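PDB 3NKG: uncharacterized protein GEBA250068378 from Sulfurospirillum deleyianum, which is of unknown function but folds into a largely antiparallel beta domain of the DUF5625 family. Local coordinates for residues A[9-14]-A[147-152]; A[98-103]-A[121-126]. All coordinates share one frame; numbering follows the deposited sequence.

Contact 1 of 2, residues A[9-14]-A[147-152]; sequences IPIDLS and FRIENI
The flat amide of Asn-151 lies with one face against Leu-13: Leu-13 CA sits 3.7 Å from Asn-151 CG, and Leu-13 CD2 reaches over the same face to within 3.4 Å of Asn-151 OD1. The backbone N of Ile-152, 3.6 Å from Asn-151 CG, backs the opposite face, so the amide is sandwiched. Its ND2 donates to Gln-15 O and Glu-153 O, which fix which way round the amide is turned. With CG anti to the backbone N (chi1 176°), the Asn-151 side chain projects across to the other segment. Asp-12 supplies a second flat group, one that serves its own loop. Its OD1 takes the Ser-14 OG on the syn lone pair at 2.6 Å and the Ser-14 N from above the carboxylate plane at 2.9 Å, the latter forming an Asx turn. Farther back along the strands the contact is purely apolar: Ile-9 CD1 meets Ile-149 CD1 at 3.9 Å, their side chains crossing obliquely, and Ile-11 CG2 approaches Ile-149 CG2 more loosely. Strands 7-11 and 143-151 belong to different four-stranded antiparallel sheets, and this meeting of side chains between facing sheets is that of a beta sandwich.

Contact 2 of 2, residues A[98-103]-A[121-126]; sequences VPIKIT and YMTKGN. With ACY (acetic acid), chain C.
Val-98 O is gripped twice by Thr-123: the hydroxyl OG1 donates to it in the carbonyl plane, on a lone pair, at 2.7 Å, while Thr-123 N comes at 3.1 Å from well above that plane. Thr-123 OG1 is placed for this by chi1 of 77°, which sets it between the backbone N and the carbonyl carbon; it also has a weak bond with Arg-133 NH1. Val-98 N in turn donates to Thr-123 O. A valine at Thr-123 would probably cost Val-98 O its in-plane hydroxyl bond, leaving the more tilted one from the backbone amide, and take a weak partner from Arg-133. The next hydrogen-bonded pair is more regular: Ile-100 N gives to Tyr-121 O at 2.9 Å, and Tyr-121 N to Ile-100 O at 2.8 Å, nearly straight at 169°. Tyr-121 O also receives a CA-H...O contact from Pro-99 CA and a weak bond from Thr-123 N, the latter closing an inverse gamma turn centred on Met-122. Met-122, a selenomethionine, bends its chain to bring SE to 4.0 Å from Pro-99 CB. On the other face, Ile-102 CD1 meets Tyr-121 CE1 obliquely at 3.7 Å. Beyond the strand, Asn-126 ND2 holds the acetic acid O at 3.0 Å and also bonds Gly-59 O. The paired strands 98-107 and 113-123 form an antiparallel beta hairpin at one margin of their sheet.

Contact 2 works within one sheet and contact 1 between two. Strand 143-151 carries half of contact 1 and lies beside strand 98-107 of contact 2, so the backbone bonds Arg-148 N to Thr-103 O and Glu-150 O to Lys-101 N join them directly. Contact 2 is the more buried of the two and rests on main-chain hydrogen bonds; contact 1, partly buried, depends on aliphatic packing and one buried amide. They share an apolar contact as well, Ile-149 CG2 against Ile-100 CG2 at 3.8 Å, while the methyl Val-98 CG1 packs against the amide oxygen Asn-151 OD1. Along the chain, contact 2 is nested inside the loop that contact 1 closes.

Contact 1 of 2, residues A[9-14]-A[147-152]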
ATOM      1  N   ILE A   9     -10.083  -2.095  -1.951  1.00 34.54           N
ATOM      2  CA  ILE A   9     -10.409  -1.507  -3.233  1.00 32.39           C
ATOM      3  C   ILE A   9      -9.358  -1.985  -4.243  1.00 31.66           C
ATOM      4  O   ILE A   9      -8.184  -1.648  -4.116  1.00 28.71           O
ATOM      5  CB  ILE A   9     -10.401   0.036  -3.109  1.00 36.72           C
ATOM      6  CG1 ILE A   9     -11.489   0.504  -2.141  1.00 41.21           C
ATOM      7  CG2 ILE A   9     -10.561   0.742  -4.458  1.00 35.85           C
ATOM      8  CD1 ILE A   9     -11.360   1.969  -1.757  1.00 38.90           C
ATOM      9  N   PRO A  10      -9.772  -2.793  -5.232  1.00 30.09           N
ATOM     10  CA  PRO A  10      -8.795  -3.272  -6.210  1.00 31.50           C
ATOM     11  C   PRO A  10      -8.242  -2.123  -7.017  1.00 30.14           C
ATOM     12  O   PRO A  10      -9.005  -1.281  -7.477  1.00 29.56           O
ATOM     13  CB  PRO A  10      -9.618  -4.204  -7.110  1.00 35.20           C
ATOM     14  CG  PRO A  10     -10.718  -4.693  -6.221  1.00 42.87           C
ATOM     15  CD  PRO A  10     -11.074  -3.464  -5.393  1.00 41.41           C
ATOM     16  N   ILE A  11      -6.921  -2.081  -7.177  1.00 28.49           N
ATOM     17  CA  ILE A  11      -6.303  -1.085  -8.038  1.00 29.46           C
ATOM     18  C   ILE A  11      -5.311  -1.723  -9.020  1.00 31.92           C
ATOM     19  O   ILE A  11      -4.853  -2.857  -8.819  1.00 28.22           O
ATOM     20  CB  ILE A  11      -5.588  -0.017  -7.228  1.00 30.14           C
ATOM     21  CG1 ILE A  11      -4.455  -0.644  -6.423  1.00 32.23           C
ATOM     22  CG2 ILE A  11      -6.579   0.669  -6.293  1.00 33.53           C
ATOM     23  CD1 ILE A  11      -3.610   0.391  -5.736  1.00 40.20           C
ATOM     24  N   ASP A  12      -4.978  -0.963 -10.059  1.00 22.59           N
ATOM     25  CA  ASP A  12      -4.146  -1.418 -11.170  1.00 21.79           C
ATOM     26  C   ASP A  12      -2.847  -0.617 -11.232  1.00 26.77           C
ATOM     27  O   ASP A  12      -2.839   0.500 -11.747  1.00 25.65           O
ATOM     28  CB  ASP A  12      -4.915  -1.204 -12.473  1.00 26.50           C
ATOM     29  CG  ASP A  12      -4.137  -1.691 -13.697  1.00 38.53           C
ATOM     30  OD1 ASP A  12      -2.981  -2.156 -13.534  1.00 32.93           O
ATOM     31  OD2 ASP A  12      -4.690  -1.626 -14.816  1.00 38.43           O
ATOM     32  N   LEU A  13      -1.744  -1.195 -10.745  1.00 22.87           N
ATOM     33  CA  LEU A  13      -0.460  -0.486 -10.740  1.00 22.83           C
ATOM     34  C   LEU A  13       0.306  -0.606 -12.060  1.00 22.66           C
ATOM     35  O   LEU A  13       1.396  -0.060 -12.178  1.00 24.81           O
ATOM     36  CB  LEU A  13       0.454  -1.021  -9.631  1.00 25.08           C
ATOM     37  CG  LEU A  13       0.008  -0.997  -8.172  1.00 31.06           C
ATOM     38  CD1 LEU A  13       1.216  -1.380  -7.336  1.00 28.93           C
ATOM     39  CD2 LEU A  13      -0.490   0.376  -7.778  1.00 27.26           C
ATOM     40  N   SER A  14      -0.245  -1.319 -13.042  1.00 24.32           N
ATOM     41  CA  SER A  14       0.456  -1.486 -14.328  1.00 24.34           C
ATOM     42  C   SER A  14       0.199  -0.310 -15.284  1.00 24.65           C
ATOM     43  O   SER A  14       0.896  -0.158 -16.278  1.00 28.95           O
ATOM     44  CB  SER A  14       0.056  -2.808 -14.999  1.00 18.39           C
ATOM     45  OG  SER A  14      -1.310  -2.768 -15.391  1.00 23.92           O
ATOM     46  N   PHE A 147     -13.240   8.058  -1.214  1.00 20.51           N
ATOM     47  CA  PHE A 147     -11.819   7.881  -1.426  1.00 23.50           C
ATOM     48  C   PHE A 147     -11.544   7.769  -2.915  1.00 23.18           C
ATOM     49  O   PHE A 147     -12.144   6.966  -3.615  1.00 26.03           O
ATOM     50  CB  PHE A 147     -11.352   6.610  -0.737  1.00 24.80           C
ATOM     51  CG  PHE A 147     -11.059   6.771   0.728  1.00 28.33           C
ATOM     52  CD1 PHE A 147     -12.084   7.015   1.637  1.00 29.82           C
ATOM     53  CD2 PHE A 147      -9.751   6.659   1.201  1.00 26.91           C
ATOM     54  CE1 PHE A 147     -11.815   7.160   3.002  1.00 29.09           C
ATOM     55  CE2 PHE A 147      -9.469   6.794   2.546  1.00 30.78           C
ATOM     56  CZ  PHE A 147     -10.504   7.042   3.458  1.00 30.16           C
ATOM     57  N   ARG A 148     -10.627   8.580  -3.402  1.00 23.69           N
ATOM     58  CA  ARG A 148     -10.179   8.451  -4.774  1.00 23.67           C
ATOM     59  C   ARG A 148      -8.702   8.074  -4.723  1.00 27.35           C
ATOM     60  O   ARG A 148      -7.911   8.728  -4.047  1.00 25.82           O
ATOM     61  CB  ARG A 148     -10.386   9.767  -5.507  1.00 22.81           C
ATOM     62  CG  ARG A 148      -9.942   9.757  -6.941  1.00 22.73           C
ATOM     63  CD  ARG A 148     -10.073  11.153  -7.520  1.00 25.66           C
ATOM     64  NE  ARG A 148      -9.263  11.295  -8.717  1.00 40.24           N
ATOM     65  CZ  ARG A 148      -9.745  11.541  -9.928  1.00 56.32           C
ATOM     66  NH1 ARG A 148      -8.908  11.661 -10.957  1.00 56.85           N
ATOM     67  NH2 ARG A 148     -11.058  11.676 -10.109  1.00 60.44           N
ATOM     68  N   ILE A 149      -8.344   7.000  -5.418  1.00 23.87           N
ATOM     69  CA  ILE A 149      -6.976   6.493  -5.388  1.00 22.63           C
ATOM     70  C   ILE A 149      -6.454   6.426  -6.816  1.00 24.17           C
ATOM     71  O   ILE A 149      -7.060   5.784  -7.669  1.00 26.63           O
ATOM     72  CB  ILE A 149      -6.862   5.094  -4.736  1.00 20.45           C
ATOM     73  CG1 ILE A 149      -7.438   5.099  -3.320  1.00 28.66           C
ATOM     74  CG2 ILE A 149      -5.358   4.646  -4.705  1.00 18.73           C
ATOM     75  CD1 ILE A 149      -8.900   4.664  -3.228  1.00 32.84           C
ATOM     76  N   GLU A 150      -5.348   7.123  -7.064  1.00 18.11           N
ATOM     77  CA  GLU A 150      -4.762   7.206  -8.382  1.00 16.47           C
ATOM     78  C   GLU A 150      -3.336   6.672  -8.338  1.00 24.47           C
ATOM     79  O   GLU A 150      -2.520   7.093  -7.510  1.00 23.39           O
ATOM     80  CB  GLU A 150      -4.767   8.657  -8.892  1.00 20.42           C
ATOM     81  CG  GLU A 150      -3.933   8.861 -10.174  1.00 25.33           C
ATOM     82  CD  GLU A 150      -4.135  10.233 -10.857  1.00 40.95           C
ATOM     83  OE1 GLU A 150      -4.811  11.115 -10.283  1.00 36.95           O
ATOM     84  OE2 GLU A 150      -3.616  10.426 -11.989  1.00 44.01           O
ATOM     85  N   ASN A 151      -3.061   5.712  -9.213  1.00 23.65           N
ATOM     86  CA  ASN A 151      -1.712   5.211  -9.428  1.00 27.02           C
ATOM     87  C   ASN A 151      -1.009   6.109 -10.446  1.00 22.43           C
ATOM     88  O   ASN A 151      -1.431   6.212 -11.605  1.00 23.80           O
ATOM     89  CB  ASN A 151      -1.746   3.755  -9.918  1.00 20.68           C
ATOM     90  CG  ASN A 151      -0.375   3.229 -10.254  1.00 26.16           C
ATOM     91  OD1 ASN A 151       0.509   3.149  -9.386  1.00 26.63           O
ATOM     92  ND2 ASN A 151      -0.172   2.885 -11.526  1.00 24.49           N
ATOM     93  N   ILE A 152       0.054   6.783 -10.018  1.00 22.14           N
ATOM     94  CA  ILE A 152       0.717   7.762 -10.889  1.00 19.34           C
ATOM     95  C   ILE A 152       1.594   7.129 -11.994  1.00 29.52           C
ATOM     96  O   ILE A 152       1.504   7.518 -13.167  1.00 28.68           O
ATOM     97  CB  ILE A 152       1.540   8.803 -10.068  1.00 28.11           C
ATOM     98  CG1 ILE A 152       0.642   9.490  -9.030  1.00 31.70           C
ATOM     99  CG2 ILE A 152       2.189   9.846 -10.977  1.00 31.70           C
ATOM    100  CD1 ILE A 152      -0.468  10.334  -9.643  1.00 28.05           C
TER

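Contact 2 of 2, residues A[98-103]-A[121-126]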
ATOM      1  N   VAL A  98       6.536   3.648  -5.249  1.00 19.20           N
ATOM      2  CA  VAL A  98       5.268   3.709  -5.990  1.00 18.41           C
ATOM      3  C   VAL A  98       4.445   4.942  -5.559  1.00 16.75           C
ATOM      4  O   VAL A  98       3.901   4.976  -4.457  1.00 23.40           O
ATOM      5  CB  VAL A  98       4.440   2.424  -5.786  1.00 23.51           C
ATOM      6  CG1 VAL A  98       3.074   2.520  -6.516  1.00 20.15           C
ATOM      7  CG2 VAL A  98       5.234   1.199  -6.270  1.00 23.69           C
ATOM      8  N   PRO A  99       4.382   5.957  -6.431  1.00 18.57           N
ATOM      9  CA  PRO A  99       3.637   7.189  -6.137  1.00 19.37           C
ATOM     10  C   PRO A  99       2.164   6.907  -6.236  1.00 20.52           C
ATOM     11  O   PRO A  99       1.713   6.416  -7.265  1.00 20.57           O
ATOM     12  CB  PRO A  99       4.029   8.140  -7.276  1.00 20.55           C
ATOM     13  CG  PRO A  99       5.224   7.492  -7.964  1.00 31.83           C
ATOM     14  CD  PRO A  99       5.092   6.016  -7.729  1.00 19.30           C
ATOM     15  N   ILE A 100       1.441   7.219  -5.170  1.00 20.92           N
ATOM     16  CA  ILE A 100       0.009   6.993  -5.074  1.00 24.65           C
ATOM     17  C   ILE A 100      -0.589   8.307  -4.608  1.00 28.13           C
ATOM     18  O   ILE A 100      -0.139   8.887  -3.612  1.00 25.98           O
ATOM     19  CB  ILE A 100      -0.308   5.968  -3.991  1.00 23.83           C
ATOM     20  CG1 ILE A 100       0.307   4.608  -4.342  1.00 34.66           C
ATOM     21  CG2 ILE A 100      -1.823   5.831  -3.798  1.00 26.80           C
ATOM     22  CD1 ILE A 100      -0.379   3.915  -5.477  1.00 29.34           C
ATOM     23  N   LYS A 101      -1.599   8.783  -5.317  1.00 23.93           N
ATOM     24  CA  LYS A 101      -2.287   9.981  -4.879  1.00 24.22           C
ATOM     25  C   LYS A 101      -3.623   9.602  -4.270  1.00 26.76           C
ATOM     26  O   LYS A 101      -4.475   8.963  -4.918  1.00 24.73           O
ATOM     27  CB  LYS A 101      -2.471  10.956  -6.043  1.00 32.11           C
ATOM     28  CG  LYS A 101      -3.058  12.300  -5.648  1.00 33.36           C
ATOM     29  CD  LYS A 101      -3.062  13.242  -6.851  1.00 44.22           C
ATOM     30  CE  LYS A 101      -4.242  14.186  -6.817  1.00 52.48           C
ATOM     31  NZ  LYS A 101      -4.220  15.133  -7.974  1.00 60.95           N
ATOM     32  N   ILE A 102      -3.799   9.993  -3.012  1.00 20.81           N
ATOM     33  CA  ILE A 102      -5.056   9.758  -2.315  1.00 18.32           C
ATOM     34  C   ILE A 102      -5.805  11.054  -2.057  1.00 27.26           C
ATOM     35  O   ILE A 102      -5.281  11.980  -1.430  1.00 24.74           O
ATOM     36  CB  ILE A 102      -4.834   9.037  -0.971  1.00 21.46           C
ATOM     37  CG1 ILE A 102      -4.174   7.683  -1.209  1.00 28.19           C
ATOM     38  CG2 ILE A 102      -6.167   8.829  -0.218  1.00 21.88           C
ATOM     39  CD1 ILE A 102      -3.694   7.029   0.058  1.00 31.46           C
ATOM     40  N   THR A 103      -7.037  11.106  -2.547  1.00 23.75           N
ATOM     41  CA  THR A 103      -7.933  12.234  -2.310  1.00 22.67           C
ATOM     42  C   THR A 103      -9.137  11.778  -1.501  1.00 23.14           C
ATOM     43  O   THR A 103      -9.761  10.782  -1.836  1.00 24.15           O
ATOM     44  CB  THR A 103      -8.411  12.836  -3.644  1.00 23.33           C
ATOM     45  OG1 THR A 103      -7.264  13.135  -4.449  1.00 27.85           O
ATOM     46  CG2 THR A 103      -9.184  14.113  -3.409  1.00 27.24           C
ATOM     47  N   TYR A 121       1.648  10.272  -2.011  1.00 20.15           N
ATOM     48  CA  TYR A 121       2.585   9.494  -1.208  1.00 25.67           C
ATOM     49  C   TYR A 121       3.594   8.816  -2.112  1.00 30.62           C
ATOM     50  O   TYR A 121       3.212   8.086  -3.020  1.00 28.84           O
ATOM     51  CB  TYR A 121       1.868   8.414  -0.394  1.00 25.60           C
ATOM     52  CG  TYR A 121       0.876   8.992   0.580  1.00 23.00           C
ATOM     53  CD1 TYR A 121      -0.462   9.196   0.205  1.00 21.98           C
ATOM     54  CD2 TYR A 121       1.276   9.386   1.853  1.00 25.74           C
ATOM     55  CE1 TYR A 121      -1.378   9.761   1.087  1.00 20.31           C
ATOM     56  CE2 TYR A 121       0.353   9.958   2.753  1.00 25.32           C
ATOM     57  CZ  TYR A 121      -0.965  10.128   2.361  1.00 23.53           C
ATOM     58  OH  TYR A 121      -1.876  10.684   3.231  1.00 31.08           O
HETATM   59  N   MSE A 122       4.875   9.066  -1.852  1.00 22.76           N
HETATM   60  CA  MSE A 122       5.951   8.323  -2.474  1.00 23.95           C
HETATM   61  C   MSE A 122       6.181   7.026  -1.677  1.00 23.48           C
HETATM   62  O   MSE A 122       7.144   6.893  -0.901  1.00 24.86           O
HETATM   63  CB  MSE A 122       7.212   9.191  -2.511  1.00 23.51           C
HETATM   64  CG  MSE A 122       6.951  10.558  -3.150  1.00 39.25           C
HETATM   65 SE   MSE A 122       6.357  10.449  -5.046  0.79 31.41          SE
HETATM   66  CE  MSE A 122       7.983   9.774  -5.676  1.00 25.96           C
ATOM     67  N   THR A 123       5.288   6.069  -1.852  1.00 22.13           N
ATOM     68  CA  THR A 123       5.315   4.884  -0.986  1.00 19.05           C
ATOM     69  C   THR A 123       6.584   4.056  -1.216  1.00 23.82           C
ATOM     70  O   THR A 123       7.171   4.036  -2.337  1.00 23.24           O
ATOM     71  CB  THR A 123       4.078   4.017  -1.197  1.00 19.95           C
ATOM     72  OG1 THR A 123       4.209   3.274  -2.408  1.00 17.73           O
ATOM     73  CG2 THR A 123       2.814   4.902  -1.280  1.00 19.41           C
ATOM     74  N   LYS A 124       7.023   3.379  -0.161  1.00 17.28           N
ATOM     75  CA  LYS A 124       8.234   2.582  -0.240  1.00 21.03           C
ATOM     76  C   LYS A 124       8.206   1.558   0.876  1.00 24.77           C
ATOM     77  O   LYS A 124       7.434   1.669   1.822  1.00 20.56           O
ATOM     78  CB  LYS A 124       9.464   3.470  -0.058  1.00 20.61           C
ATOM     79  CG  LYS A 124       9.395   4.301   1.232  1.00 28.15           C
ATOM     80  CD  LYS A 124      10.705   5.019   1.514  1.00 34.01           C
ATOM     81  CE  LYS A 124      10.552   5.898   2.748  1.00 37.55           C
ATOM     82  NZ  LYS A 124      11.705   6.815   2.925  1.00 44.72           N
ATOM     83  N   GLY A 125       9.061   0.555   0.768  1.00 22.83           N
ATOM     84  CA  GLY A 125       9.266  -0.312   1.901  1.00 24.49           C
ATOM     85  C   GLY A 125       8.267  -1.443   2.030  1.00 23.69           C
ATOM     86  O   GLY A 125       7.330  -1.636   1.244  1.00 20.46           O
ATOM     87  N   ASN A 126       8.488  -2.191   3.088  1.00 19.53           N
ATOM     88  CA  ASN A 126       7.850  -3.459   3.301  1.00 20.92           C
ATOM     89  C   ASN A 126       6.928  -3.282   4.515  1.00 26.49           C
ATOM     90  O   ASN A 126       7.407  -3.053   5.613  1.00 29.26           O
ATOM     91  CB  ASN A 126       8.984  -4.446   3.575  1.00 25.90           C
ATOM     92  CG  ASN A 126       8.516  -5.851   3.746  1.00 23.69           C
ATOM     93  OD1 ASN A 126       7.805  -6.162   4.691  1.00 25.93           O
ATOM     94  ND2 ASN A 126       8.939  -6.725   2.836  1.00 24.88           N
TER
HETATM   95  C   ACY C 175       6.836 -10.369   2.824  1.00 47.94           C
HETATM   96  O   ACY C 175       7.542  -9.354   3.076  1.00 43.56           O
HETATM   97  OXT ACY C 175       5.764 -10.733   3.402  1.00 39.90           O
HETATM   98  CH3 ACY C 175       7.325 -11.231   1.718  1.00 49.44           C